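Local coordinates for bartonella effector protein (Bep) substrate of VirB T4SS (Bartonella clarridgeiae, PDB 4XI8) that may transfer AMP from ATP to threonine or tyrosine hydroxyls of proteins through its Fic domain, although that domain's signature motif departs from the canonical one, at residues Y13-K24 against F88-I98; M74-C82 against K140-N148. All blocks are in the same frame, centred on the assembly; numbering follows the deposited sequence. Where two conformers were deposited one is given.

Interaction 1. Residues Y13-K24 against F88-I98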
ATOM      1  N   TYR A  13      10.433  32.178   8.081  1.00 51.86           N
ATOM      2  CA  TYR A  13       9.315  32.973   8.575  1.00 42.94           C
ATOM      3  C   TYR A  13       9.083  32.725  10.065  1.00 41.49           C
ATOM      4  O   TYR A  13       8.039  33.079  10.609  1.00 46.09           O
ATOM      5  CB  TYR A  13       8.046  32.685   7.768  1.00 41.81           C
ATOM      6  CG  TYR A  13       8.143  33.119   6.317  1.00 50.97           C
ATOM      7  CD1 TYR A  13       8.215  34.462   5.977  1.00 59.56           C
ATOM      8  CD2 TYR A  13       8.154  32.187   5.290  1.00 58.77           C
ATOM      9  CE1 TYR A  13       8.307  34.865   4.657  1.00 49.79           C
ATOM     10  CE2 TYR A  13       8.245  32.579   3.967  1.00 59.21           C
ATOM     11  CZ  TYR A  13       8.320  33.919   3.656  1.00 48.80           C
ATOM     12  OH  TYR A  13       8.409  34.312   2.341  1.00 55.24           O
ATOM     13  N   GLY A  14      10.071  32.110  10.711  1.00 41.76           N
ATOM     14  CA  GLY A  14      10.091  31.964  12.156  1.00 35.14           C
ATOM     15  C   GLY A  14       9.057  31.036  12.756  1.00 44.86           C
ATOM     16  O   GLY A  14       8.418  31.373  13.753  1.00 54.77           O
ATOM     17  N   TYR A  15       8.889  29.865  12.153  1.00 45.37           N
ATOM     18  CA  TYR A  15       7.978  28.860  12.685  1.00 46.98           C
ATOM     19  C   TYR A  15       8.730  27.701  13.339  1.00 51.59           C
ATOM     20  O   TYR A  15       8.130  26.868  14.017  1.00 46.94           O
ATOM     21  CB  TYR A  15       7.061  28.332  11.581  1.00 53.14           C
ATOM     22  CG  TYR A  15       5.897  29.244  11.263  1.00 59.88           C
ATOM     23  CD1 TYR A  15       6.054  30.337  10.421  1.00 67.25           C
ATOM     24  CD2 TYR A  15       4.638  29.008  11.802  1.00 60.20           C
ATOM     25  CE1 TYR A  15       4.993  31.172  10.127  1.00 76.23           C
ATOM     26  CE2 TYR A  15       3.570  29.837  11.513  1.00 65.31           C
ATOM     27  CZ  TYR A  15       3.753  30.917  10.676  1.00 77.66           C
ATOM     28  OH  TYR A  15       2.694  31.746  10.384  1.00 83.67           O
ATOM     29  N   THR A  16      10.043  27.651  13.131  1.00 58.15           N
ATOM     30  CA  THR A  16      10.853  26.566  13.679  1.00 57.28           C
ATOM     31  C   THR A  16      11.765  27.018  14.818  1.00 48.02           C
ATOM     32  O   THR A  16      11.831  28.202  15.145  1.00 56.46           O
ATOM     33  CB  THR A  16      11.725  25.917  12.589  1.00 53.72           C
ATOM     34  OG1 THR A  16      12.664  26.877  12.089  1.00 51.77           O
ATOM     35  CG2 THR A  16      10.861  25.413  11.443  1.00 78.37           C
ATOM     36  N   HIS A  17      12.468  26.059  15.413  1.00 55.77           N
ATOM     37  CA  HIS A  17      13.430  26.341  16.474  1.00 61.14           C
ATOM     38  C   HIS A  17      14.775  26.784  15.907  1.00 76.61           C
ATOM     39  O   HIS A  17      14.937  26.909  14.693  1.00 79.42           O
ATOM     40  CB  HIS A  17      13.613  25.117  17.371  1.00 74.83           C
ATOM     41  CG  HIS A  17      12.501  24.913  18.350  1.00 84.28           C
ATOM     42  ND1 HIS A  17      11.846  25.964  18.963  1.00 91.58           N
ATOM     43  CD2 HIS A  17      11.923  23.787  18.828  1.00 82.50           C
ATOM     44  CE1 HIS A  17      10.917  25.493  19.770  1.00 87.86           C
ATOM     45  NE2 HIS A  17      10.943  24.170  19.708  1.00 88.05           N
ATOM     46  N   PHE A  18      15.736  27.019  16.796  1.00 83.82           N
ATOM     47  CA  PHE A  18      17.063  27.474  16.394  1.00 80.05           C
ATOM     48  C   PHE A  18      17.834  26.416  15.607  1.00 85.99           C
ATOM     49  O   PHE A  18      18.738  26.748  14.840  1.00 90.46           O
ATOM     50  CB  PHE A  18      17.871  27.898  17.623  1.00 73.89           C
ATOM     51  N   ASP A  19      17.485  25.146  15.806  1.00 85.68           N
ATOM     52  CA  ASP A  19      18.081  24.064  15.026  1.00 80.38           C
ATOM     53  C   ASP A  19      17.838  24.267  13.530  1.00 69.79           C
ATOM     54  O   ASP A  19      18.740  24.073  12.716  1.00 77.34           O
ATOM     55  CB  ASP A  19      17.561  22.698  15.496  1.00 91.15           C
ATOM     56  CG  ASP A  19      16.046  22.600  15.490  1.00108.25           C
ATOM     57  OD1 ASP A  19      15.383  23.318  14.712  1.00114.96           O
ATOM     58  OD2 ASP A  19      15.517  21.793  16.281  1.00112.41           O
ATOM     59  N   GLY A  20      16.616  24.651  13.175  1.00 63.93           N
ATOM     60  CA  GLY A  20      16.314  25.038  11.809  1.00 61.22           C
ATOM     61  C   GLY A  20      15.330  24.152  11.068  1.00 64.10           C
ATOM     62  O   GLY A  20      15.074  24.365   9.882  1.00 64.30           O
ATOM     63  N   ARG A  21      14.767  23.166  11.757  1.00 57.50           N
ATOM     64  CA  ARG A  21      13.880  22.213  11.101  1.00 65.20           C
ATOM     65  C   ARG A  21      12.762  21.717  12.013  1.00 65.37           C
ATOM     66  O   ARG A  21      11.840  21.038  11.561  1.00 71.02           O
ATOM     67  CB  ARG A  21      14.685  21.019  10.580  1.00 68.90           C
ATOM     68  N   THR A  22      12.839  22.064  13.294  1.00 55.81           N
ATOM     69  CA  THR A  22      11.859  21.592  14.266  1.00 51.49           C
ATOM     70  C   THR A  22      10.810  22.654  14.566  1.00 53.58           C
ATOM     71  O   THR A  22      11.122  23.715  15.105  1.00 50.96           O
ATOM     72  CB  THR A  22      12.526  21.170  15.586  1.00 61.61           C
ATOM     73  OG1 THR A  22      13.394  20.053  15.352  1.00 46.48           O
ATOM     74  CG2 THR A  22      11.475  20.783  16.617  1.00 57.71           C
ATOM     75  N   LEU A  23       9.564  22.355  14.212  1.00 55.57           N
ATOM     76  CA  LEU A  23       8.448  23.266  14.437  1.00 47.87           C
ATOM     77  C   LEU A  23       8.251  23.566  15.919  1.00 51.13           C
ATOM     78  O   LEU A  23       8.321  22.670  16.760  1.00 48.86           O
ATOM     79  CB  LEU A  23       7.161  22.680  13.852  1.00 39.36           C
ATOM     80  CG  LEU A  23       7.035  22.692  12.328  1.00 42.80           C
ATOM     81  CD1 LEU A  23       5.834  21.877  11.879  1.00 37.35           C
ATOM     82  CD2 LEU A  23       6.924  24.119  11.833  1.00 50.70           C
ATOM     83  N   LYS A  24       8.008  24.835  16.231  1.00 52.09           N
ATOM     84  CA  LYS A  24       7.700  25.239  17.596  1.00 45.09           C
ATOM     85  C   LYS A  24       6.378  24.626  18.037  1.00 48.04           C
ATOM     86  O   LYS A  24       5.320  24.969  17.508  1.00 53.57           O
ATOM     87  CB  LYS A  24       7.638  26.764  17.712  1.00 49.90           C
ATOM     88  CG  LYS A  24       8.968  27.468  17.507  1.00 62.09           C
ATOM     89  CD  LYS A  24       8.806  28.977  17.611  1.00 67.65           C
ATOM     90  CE  LYS A  24      10.142  29.689  17.486  1.00 75.69           C
ATOM     91  NZ  LYS A  24       9.989  31.169  17.546  1.00 93.25           N
ATOM     92  N   PHE A  88       4.214  33.923  19.167  1.00 58.83           N
ATOM     93  CA  PHE A  88       4.288  32.786  20.076  1.00 56.31           C
ATOM     94  C   PHE A  88       4.276  33.250  21.528  1.00 52.41           C
ATOM     95  O   PHE A  88       4.392  34.443  21.810  1.00 58.00           O
ATOM     96  CB  PHE A  88       5.538  31.948  19.796  1.00 48.27           C
ATOM     97  CG  PHE A  88       5.488  31.199  18.496  1.00 51.55           C
ATOM     98  CD1 PHE A  88       4.922  29.935  18.432  1.00 38.85           C
ATOM     99  CD2 PHE A  88       6.005  31.754  17.338  1.00 37.84           C
ATOM    100  CE1 PHE A  88       4.873  29.240  17.240  1.00 38.71           C
ATOM    101  CE2 PHE A  88       5.958  31.064  16.141  1.00 55.09           C
ATOM    102  CZ  PHE A  88       5.391  29.805  16.092  1.00 38.10           C
ATOM    103  N   SER A  89       4.144  32.300  22.448  1.00 46.86           N
ATOM    104  CA  SER A  89       4.056  32.613  23.871  1.00 47.25           C
ATOM    105  C   SER A  89       5.407  33.000  24.469  1.00 49.96           C
ATOM    106  O   SER A  89       5.506  33.279  25.664  1.00 56.39           O
ATOM    107  CB  SER A  89       3.473  31.423  24.638  1.00 47.26           C
ATOM    108  OG  SER A  89       4.273  30.266  24.472  1.00 55.34           O
ATOM    109  N   ASP A  90       6.445  33.023  23.638  1.00 48.95           N
ATOM    110  CA  ASP A  90       7.779  33.389  24.098  1.00 44.03           C
ATOM    111  C   ASP A  90       8.191  34.764  23.577  1.00 53.28           C
ATOM    112  O   ASP A  90       9.337  35.184  23.739  1.00 56.26           O
ATOM    113  CB  ASP A  90       8.804  32.328  23.680  1.00 43.24           C
ATOM    114  CG  ASP A  90       8.824  32.083  22.179  1.00 60.60           C
ATOM    115  OD1 ASP A  90       8.177  32.843  21.428  1.00 77.53           O
ATOM    116  OD2 ASP A  90       9.498  31.124  21.747  1.00 56.40           O
ATOM    117  N   GLY A  91       7.249  35.457  22.945  1.00 46.73           N
ATOM    118  CA  GLY A  91       7.490  36.805  22.466  1.00 54.05           C
ATOM    119  C   GLY A  91       7.944  36.874  21.022  1.00 61.53           C
ATOM    120  O   GLY A  91       7.953  37.948  20.419  1.00 67.25           O
ATOM    121  N   THR A  92       8.324  35.730  20.462  1.00 55.33           N
ATOM    122  CA  THR A  92       8.786  35.685  19.080  1.00 54.48           C
ATOM    123  C   THR A  92       7.626  35.859  18.110  1.00 53.03           C
ATOM    124  O   THR A  92       6.514  35.395  18.365  1.00 59.45           O
ATOM    125  CB  THR A  92       9.507  34.362  18.765  1.00 40.84           C
ATOM    126  OG1 THR A  92       8.633  33.262  19.041  1.00 53.99           O
ATOM    127  CG2 THR A  92      10.766  34.226  19.605  1.00 47.43           C
ATOM    128  N   VAL A  93       7.892  36.528  16.992  1.00 52.36           N
ATOM    129  CA  VAL A  93       6.863  36.769  15.991  1.00 62.52           C
ATOM    130  C   VAL A  93       7.263  36.141  14.663  1.00 62.76           C
ATOM    131  O   VAL A  93       8.447  35.943  14.388  1.00 58.13           O
ATOM    132  CB  VAL A  93       6.599  38.275  15.788  1.00 38.75           C
ATOM    133  CG1 VAL A  93       6.095  38.903  17.077  1.00 39.58           C
ATOM    134  CG2 VAL A  93       7.856  38.977  15.304  1.00 62.94           C
ATOM    135  N   THR A  94       6.268  35.828  13.841  1.00 52.74           N
ATOM    136  CA  THR A  94       6.522  35.229  12.540  1.00 42.43           C
ATOM    137  C   THR A  94       6.584  36.286  11.447  1.00 55.33           C
ATOM    138  O   THR A  94       6.199  37.437  11.656  1.00 52.75           O
ATOM    139  CB  THR A  94       5.441  34.193  12.178  1.00 47.07           C
ATOM    140  OG1 THR A  94       4.165  34.840  12.092  1.00 42.26           O
ATOM    141  CG2 THR A  94       5.382  33.096  13.229  1.00 58.52           C
ATOM    142  N   LYS A  95       7.072  35.884  10.280  1.00 51.20           N
ATOM    143  CA  LYS A  95       7.129  36.772   9.129  1.00 45.45           C
ATOM    144  C   LYS A  95       6.071  36.356   8.113  1.00 50.70           C
ATOM    145  O   LYS A  95       5.582  35.227   8.144  1.00 58.40           O
ATOM    146  CB  LYS A  95       8.522  36.757   8.497  1.00 44.00           C
ATOM    147  CG  LYS A  95       9.617  37.330   9.384  1.00 43.97           C
ATOM    148  CD  LYS A  95      10.965  37.299   8.679  1.00 49.28           C
ATOM    149  CE  LYS A  95      12.058  37.906   9.545  1.00 59.16           C
ATOM    150  NZ  LYS A  95      12.258  37.141  10.807  1.00 63.75           N
ATOM    151  N   VAL A  96       5.724  37.269   7.215  1.00 39.32           N
ATOM    152  CA  VAL A  96       4.679  37.012   6.235  1.00 39.94           C
ATOM    153  C   VAL A  96       5.258  36.949   4.828  1.00 63.85           C
ATOM    154  O   VAL A  96       5.991  37.849   4.416  1.00 71.10           O
ATOM    155  CB  VAL A  96       3.581  38.094   6.289  1.00 40.92           C
ATOM    156  CG1 VAL A  96       2.566  37.891   5.171  1.00 43.35           C
ATOM    157  CG2 VAL A  96       2.898  38.084   7.646  1.00 40.68           C
ATOM    158  N   PRO A  97       4.936  35.875   4.089  1.00 52.92           N
ATOM    159  CA  PRO A  97       5.386  35.728   2.702  1.00 41.54           C
ATOM    160  C   PRO A  97       4.930  36.897   1.838  1.00 55.66           C
ATOM    161  O   PRO A  97       3.744  37.226   1.817  1.00 58.38           O
ATOM    162  CB  PRO A  97       4.720  34.424   2.252  1.00 41.77           C
ATOM    163  CG  PRO A  97       4.493  33.665   3.513  1.00 42.54           C
ATOM    164  CD  PRO A  97       4.173  34.702   4.548  1.00 43.99           C
ATOM    165  N   ILE A  98       5.875  37.516   1.139  1.00 51.62           N
ATOM    166  CA  ILE A  98       5.575  38.670   0.305  1.00 66.77           C
ATOM    167  C   ILE A  98       4.704  38.267  -0.885  1.00 63.68           C
ATOM    168  O   ILE A  98       4.929  37.225  -1.505  1.00 62.61           O
ATOM    169  CB  ILE A  98       6.878  39.356  -0.180  1.00 76.15           C
ATOM    170  CG1 ILE A  98       6.565  40.611  -1.000  1.00 83.27           C
ATOM    171  CG2 ILE A  98       7.755  38.384  -0.963  1.00 77.93           C
ATOM    172  CD1 ILE A  98       7.796  41.387  -1.416  1.00 87.65           C
TER
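Y13 lays one ring face against P97, whose CG sits 4.0 Å from the ring centroid, in a CH-pi contact between the two loops. The 88-98 loop probably corresponds to the flap that borders the active site in Fic domains, and Y13 to Y15 and K24 pack against it. CB of K95 meets the same tyrosine ring at its edge, 3.4 Å from Y13 CD1. The backbone ties the two together: K95 N donates to Y13 O at 3.0 Å, a nearly straight bond (163°) that reaches the oxygen from above the carbonyl plane. Next in the chain, G14 ends helix 8-12 as the C-prime residue of a Schellman motif, its positive phi being easy for glycine.

Y15 is turned so that the methyl CG2 of T94 lies over its face, 3.8 Å from the ring centroid. Threonine suits this place because its other branch, OG1, bonds to the backbone N of F86.

F88 receives the aliphatic part of K24: CD stands over the ring centre, 3.7 Å from the centroid. The lysine chain, extended beyond CG, crosses the ring and carries its ammonium past it toward the turn F88-G91. There D90 OD2, 4.2 Å from K24 NZ, is too far for a salt bridge. K24 NZ instead meets T92 OG1 tip to tip, donating a 2.9 Å hydrogen bond.

Interaction 2. Residues M74-C82 against K140-N148; sequences MFEWAGCTC and KIRPFMVGN
The two loops come closest where T81 and F144 lie with CA atoms 4.7 Å apart, and C82 N donates to P143 O across 2.7 Å, almost in line with the C=O bond (173°). Beside this bond C82 tucks its small side chain against the second loop, SG lying 3.4 Å from R142 O. F144 turns its ring edge to the end of the W77-C80 turn, with C80 O 3.4 Å from F144 CD1 and near the ring plane, while T81 CG2 packs obliquely against the ring. H67 of helix 60-71 stacks on the same phenylalanine.

R142-N148 occupies the place of the Fic signature loop, but R142 and V146 stand where active relatives carry a histidine and an acidic residue. V146 is apolar and fits a hydrophobic neighbour: its CB approaches the indole edge of W77 in plane, 3.5 Å from CH2. With CG between the backbone N and carbonyl carbon (chi1 43°), W77 points its six-membered ring at the valine, and F75 CB covers one indole face. G147, whose backbone angles would jam a CB against the preceding carbonyl O, is the N-cap residue of helix 148-162. Within the signature loop N148 ND2 donates to F144 O at 2.7 Å, coming from above the carbonyl plane.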
ATOM      1  N   MET A  74      -1.306  20.816  19.089  1.00 60.92           N
ATOM      2  CA  MET A  74       0.046  20.721  18.559  1.00 62.92           C
ATOM      3  C   MET A  74       0.725  22.082  18.429  1.00 63.06           C
ATOM      4  O   MET A  74       1.830  22.283  18.933  1.00 64.51           O
ATOM      5  CB  MET A  74       0.002  20.036  17.190  1.00 83.94           C
ATOM      6  CG  MET A  74       1.319  19.472  16.710  1.00104.88           C
ATOM      7  SD  MET A  74       1.839  18.058  17.692  1.00123.48           S
ATOM      8  CE  MET A  74       3.367  18.687  18.359  1.00118.97           C
ATOM      9  N   PHE A  75       0.057  23.014  17.759  1.00 60.89           N
ATOM     10  CA  PHE A  75       0.636  24.325  17.487  1.00 46.11           C
ATOM     11  C   PHE A  75      -0.186  25.454  18.101  1.00 54.91           C
ATOM     12  O   PHE A  75      -1.409  25.365  18.200  1.00 62.56           O
ATOM     13  CB  PHE A  75       0.780  24.541  15.979  1.00 55.39           C
ATOM     14  CG  PHE A  75       1.559  23.462  15.283  1.00 62.46           C
ATOM     15  CD1 PHE A  75       2.678  22.902  15.878  1.00 65.80           C
ATOM     16  CD2 PHE A  75       1.168  23.001  14.036  1.00 74.27           C
ATOM     17  CE1 PHE A  75       3.396  21.907  15.242  1.00 71.04           C
ATOM     18  CE2 PHE A  75       1.882  22.005  13.395  1.00 85.21           C
ATOM     19  CZ  PHE A  75       2.996  21.458  14.000  1.00 81.81           C
ATOM     20  N   GLU A  76       0.499  26.518  18.510  1.00 63.86           N
ATOM     21  CA  GLU A  76      -0.163  27.681  19.090  0.64 42.59           C
ATOM     22  C   GLU A  76      -0.936  28.454  18.028  1.00 66.69           C
ATOM     23  O   GLU A  76      -1.915  29.137  18.330  1.00 43.26           O
ATOM     24  CB  GLU A  76       0.854  28.604  19.768  0.64 41.75           C
ATOM     25  CG  GLU A  76       1.469  28.046  21.040  0.64 49.50           C
ATOM     26  CD  GLU A  76       2.359  29.055  21.742  0.64 41.82           C
ATOM     27  OE1 GLU A  76       2.441  30.207  21.270  0.64 41.11           O
ATOM     28  OE2 GLU A  76       2.977  28.695  22.766  0.64 53.68           O
ATOM     29  N   TRP A  77      -0.486  28.340  16.783  1.00 41.68           N
ATOM     30  CA  TRP A  77      -1.096  29.039  15.655  1.00 58.97           C
ATOM     31  C   TRP A  77      -2.103  28.163  14.916  1.00 63.59           C
ATOM     32  O   TRP A  77      -2.167  28.182  13.687  1.00 66.53           O
ATOM     33  CB  TRP A  77      -0.007  29.525  14.693  1.00 40.42           C
ATOM     34  CG  TRP A  77       1.065  28.503  14.435  1.00 42.21           C
ATOM     35  CD1 TRP A  77       2.171  28.267  15.199  1.00 47.71           C
ATOM     36  CD2 TRP A  77       1.134  27.584  13.337  1.00 59.74           C
ATOM     37  NE1 TRP A  77       2.921  27.257  14.650  1.00 47.65           N
ATOM     38  CE2 TRP A  77       2.307  26.820  13.504  1.00 63.12           C
ATOM     39  CE3 TRP A  77       0.320  27.331  12.229  1.00 72.32           C
ATOM     40  CZ2 TRP A  77       2.685  25.824  12.609  1.00 83.71           C
ATOM     41  CZ3 TRP A  77       0.695  26.341  11.342  1.00 83.78           C
ATOM     42  CH2 TRP A  77       1.867  25.600  11.536  1.00 96.33           C
ATOM     43  N   ALA A  78      -2.894  27.412  15.677  1.00 77.57           N
ATOM     44  CA  ALA A  78      -3.805  26.402  15.136  1.00 82.59           C
ATOM     45  C   ALA A  78      -4.704  26.904  14.005  1.00 81.79           C
ATOM     46  O   ALA A  78      -4.533  26.515  12.852  1.00 91.87           O
ATOM     47  CB  ALA A  78      -4.662  25.838  16.254  1.00 88.14           C
ATOM     48  N   GLY A  79      -5.660  27.764  14.339  1.00 57.77           N
ATOM     49  CA  GLY A  79      -6.622  28.244  13.362  1.00 55.30           C
ATOM     50  C   GLY A  79      -6.197  29.528  12.677  1.00 67.21           C
ATOM     51  O   GLY A  79      -7.036  30.310  12.230  1.00 74.23           O
ATOM     52  N   CYS A  80      -4.889  29.747  12.595  1.00 45.54           N
ATOM     53  CA  CYS A  80      -4.355  30.986  12.047  1.00 44.68           C
ATOM     54  C   CYS A  80      -3.719  30.794  10.672  1.00 47.97           C
ATOM     55  O   CYS A  80      -2.985  29.833  10.446  1.00 51.99           O
ATOM     56  CB  CYS A  80      -3.328  31.583  13.011  1.00 43.33           C
ATOM     57  SG  CYS A  80      -3.961  31.908  14.671  1.00 44.30           S
ATOM     58  N   THR A  81      -4.012  31.713   9.757  1.00 53.62           N
ATOM     59  CA  THR A  81      -3.373  31.723   8.445  1.00 50.74           C
ATOM     60  C   THR A  81      -2.081  32.536   8.505  1.00 46.29           C
ATOM     61  O   THR A  81      -1.918  33.387   9.379  1.00 42.26           O
ATOM     62  CB  THR A  81      -4.303  32.299   7.358  1.00 51.28           C
ATOM     63  OG1 THR A  81      -4.818  33.566   7.787  1.00 47.32           O
ATOM     64  CG2 THR A  81      -5.465  31.354   7.099  1.00 47.37           C
ATOM     65  N   CYS A  82      -1.163  32.273   7.578  1.00 46.82           N
ATOM     66  CA  CYS A  82       0.154  32.904   7.615  1.00 52.51           C
ATOM     67  C   CYS A  82       0.191  34.251   6.895  1.00 56.89           C
ATOM     68  O   CYS A  82       1.266  34.791   6.635  1.00 61.66           O
ATOM     69  CB  CYS A  82       1.209  31.971   7.016  1.00 50.95           C
ATOM     70  SG  CYS A  82       1.018  31.643   5.250  1.00 46.84           S
ATOM     71  N   LYS A 140      -2.805  27.229  -5.004  1.00 55.92           N
ATOM     72  CA  LYS A 140      -1.979  28.315  -5.518  1.00 46.72           C
ATOM     73  C   LYS A 140      -1.536  29.217  -4.376  1.00 52.34           C
ATOM     74  O   LYS A 140      -0.373  29.609  -4.286  1.00 60.75           O
ATOM     75  CB  LYS A 140      -2.747  29.119  -6.569  1.00 51.54           C
ATOM     76  CG  LYS A 140      -1.949  30.238  -7.216  1.00 64.33           C
ATOM     77  CD  LYS A 140      -2.814  31.035  -8.181  1.00 87.04           C
ATOM     78  CE  LYS A 140      -2.190  32.383  -8.508  1.00 98.36           C
ATOM     79  NZ  LYS A 140      -2.227  33.316  -7.346  1.00 95.22           N
ATOM     80  N   ILE A 141      -2.479  29.534  -3.497  1.00 55.57           N
ATOM     81  CA  ILE A 141      -2.174  30.246  -2.266  1.00 56.97           C
ATOM     82  C   ILE A 141      -2.082  29.231  -1.133  1.00 63.54           C
ATOM     83  O   ILE A 141      -2.883  28.303  -1.064  1.00 78.98           O
ATOM     84  CB  ILE A 141      -3.234  31.322  -1.937  1.00 47.46           C
ATOM     85  CG1 ILE A 141      -4.627  30.699  -1.817  1.00 41.59           C
ATOM     86  CG2 ILE A 141      -3.236  32.406  -3.000  1.00 55.18           C
ATOM     87  CD1 ILE A 141      -5.598  31.515  -0.995  1.00 41.23           C
ATOM     88  N   ARG A 142      -1.085  29.375  -0.269  1.00 50.17           N
ATOM     89  CA  ARG A 142      -0.968  28.478   0.873  1.00 49.13           C
ATOM     90  C   ARG A 142      -1.354  29.238   2.136  1.00 48.56           C
ATOM     91  O   ARG A 142      -0.517  29.913   2.738  1.00 65.58           O
ATOM     92  CB  ARG A 142       0.445  27.899   0.989  1.00 54.39           C
ATOM     93  CG  ARG A 142       0.681  26.699   0.081  1.00 61.45           C
ATOM     94  CD  ARG A 142       2.108  26.168   0.158  1.00 71.02           C
ATOM     95  NE  ARG A 142       2.412  25.577   1.459  1.00 77.50           N
ATOM     96  CZ  ARG A 142       3.094  26.180   2.427  1.00 82.80           C
ATOM     97  NH1 ARG A 142       3.552  27.411   2.254  1.00 89.88           N
ATOM     98  NH2 ARG A 142       3.318  25.550   3.572  1.00 75.31           N
ATOM     99  N   PRO A 143      -2.632  29.133   2.535  1.00 41.94           N
ATOM    100  CA  PRO A 143      -3.173  29.880   3.676  1.00 48.56           C
ATOM    101  C   PRO A 143      -2.433  29.565   4.968  1.00 44.71           C
ATOM    102  O   PRO A 143      -2.080  30.481   5.710  1.00 52.12           O
ATOM    103  CB  PRO A 143      -4.634  29.414   3.746  1.00 37.38           C
ATOM    104  CG  PRO A 143      -4.661  28.111   3.025  1.00 43.32           C
ATOM    105  CD  PRO A 143      -3.630  28.224   1.947  1.00 37.89           C
ATOM    106  N   PHE A 144      -2.200  28.284   5.227  1.00 37.86           N
ATOM    107  CA  PHE A 144      -1.510  27.870   6.439  1.00 59.74           C
ATOM    108  C   PHE A 144      -0.051  27.553   6.142  1.00 46.51           C
ATOM    109  O   PHE A 144       0.287  27.108   5.044  1.00 44.32           O
ATOM    110  CB  PHE A 144      -2.201  26.657   7.063  1.00 36.86           C
ATOM    111  CG  PHE A 144      -3.689  26.803   7.180  1.00 38.89           C
ATOM    112  CD1 PHE A 144      -4.244  27.571   8.189  1.00 46.70           C
ATOM    113  CD2 PHE A 144      -4.533  26.175   6.279  1.00 50.44           C
ATOM    114  CE1 PHE A 144      -5.616  27.708   8.299  1.00 56.27           C
ATOM    115  CE2 PHE A 144      -5.905  26.309   6.383  1.00 50.71           C
ATOM    116  CZ  PHE A 144      -6.447  27.077   7.396  1.00 56.65           C
ATOM    117  N   MET A 145       0.813  27.794   7.121  1.00 40.01           N
ATOM    118  CA  MET A 145       2.235  27.524   6.962  1.00 51.38           C
ATOM    119  C   MET A 145       2.482  26.020   6.905  1.00 61.13           C
ATOM    120  O   MET A 145       3.287  25.541   6.106  1.00 45.01           O
ATOM    121  CB  MET A 145       3.034  28.155   8.105  1.00 42.57           C
ATOM    122  CG  MET A 145       4.545  28.164   7.909  1.00 44.68           C
ATOM    123  SD  MET A 145       5.147  29.516   6.874  1.00 76.84           S
ATOM    124  CE  MET A 145       5.055  28.788   5.243  1.00 66.38           C
ATOM    125  N   VAL A 146       1.785  25.283   7.766  1.00 40.30           N
ATOM    126  CA  VAL A 146       1.896  23.828   7.820  1.00 54.85           C
ATOM    127  C   VAL A 146       0.519  23.174   7.950  1.00 57.71           C
ATOM    128  O   VAL A 146      -0.315  23.626   8.734  1.00 57.25           O
ATOM    129  CB  VAL A 146       2.782  23.365   9.002  1.00 41.39           C
ATOM    130  CG1 VAL A 146       2.900  21.850   9.024  1.00 41.63           C
ATOM    131  CG2 VAL A 146       4.163  24.005   8.934  1.00 59.90           C
ATOM    132  N   GLY A 147       0.282  22.120   7.175  1.00 51.16           N
ATOM    133  CA  GLY A 147      -0.933  21.336   7.317  1.00 37.13           C
ATOM    134  C   GLY A 147      -2.019  21.604   6.293  1.00 47.18           C
ATOM    135  O   GLY A 147      -3.196  21.364   6.557  1.00 52.33           O
ATOM    136  N   ASN A 148      -1.630  22.097   5.123  1.00 49.46           N
ATOM    137  CA  ASN A 148      -2.589  22.383   4.062  1.00 35.63           C
ATOM    138  C   ASN A 148      -3.240  21.130   3.478  1.00 42.50           C
ATOM    139  O   ASN A 148      -4.449  21.099   3.265  1.00 60.56           O
ATOM    140  CB  ASN A 148      -1.915  23.177   2.942  1.00 50.54           C
ATOM    141  CG  ASN A 148      -1.572  24.593   3.358  1.00 59.48           C
ATOM    142  OD1 ASN A 148      -2.414  25.489   3.306  1.00 68.97           O
ATOM    143  ND2 ASN A 148      -0.327  24.803   3.771  1.00 59.46           N
TER

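Overall arrangement
Interactions 1 and 2 lie 13 Å apart between centres and meet through the loop that runs on from helix 60-71, which supplies M74-C82 to one and F88-I98 to the other. Aromatic packing joins them: F88 CE1 is 3.5 Å from W77 CD1, and Y15 meets W77 edge-to-face. A second apolar link runs from L23 CD1 to F75 CZ at 3.6 Å. W77 thus bridges the Fic signature loop of interaction 2 and the probable flap of interaction 1, the two elements that border the nucleotide and target sites in active relatives.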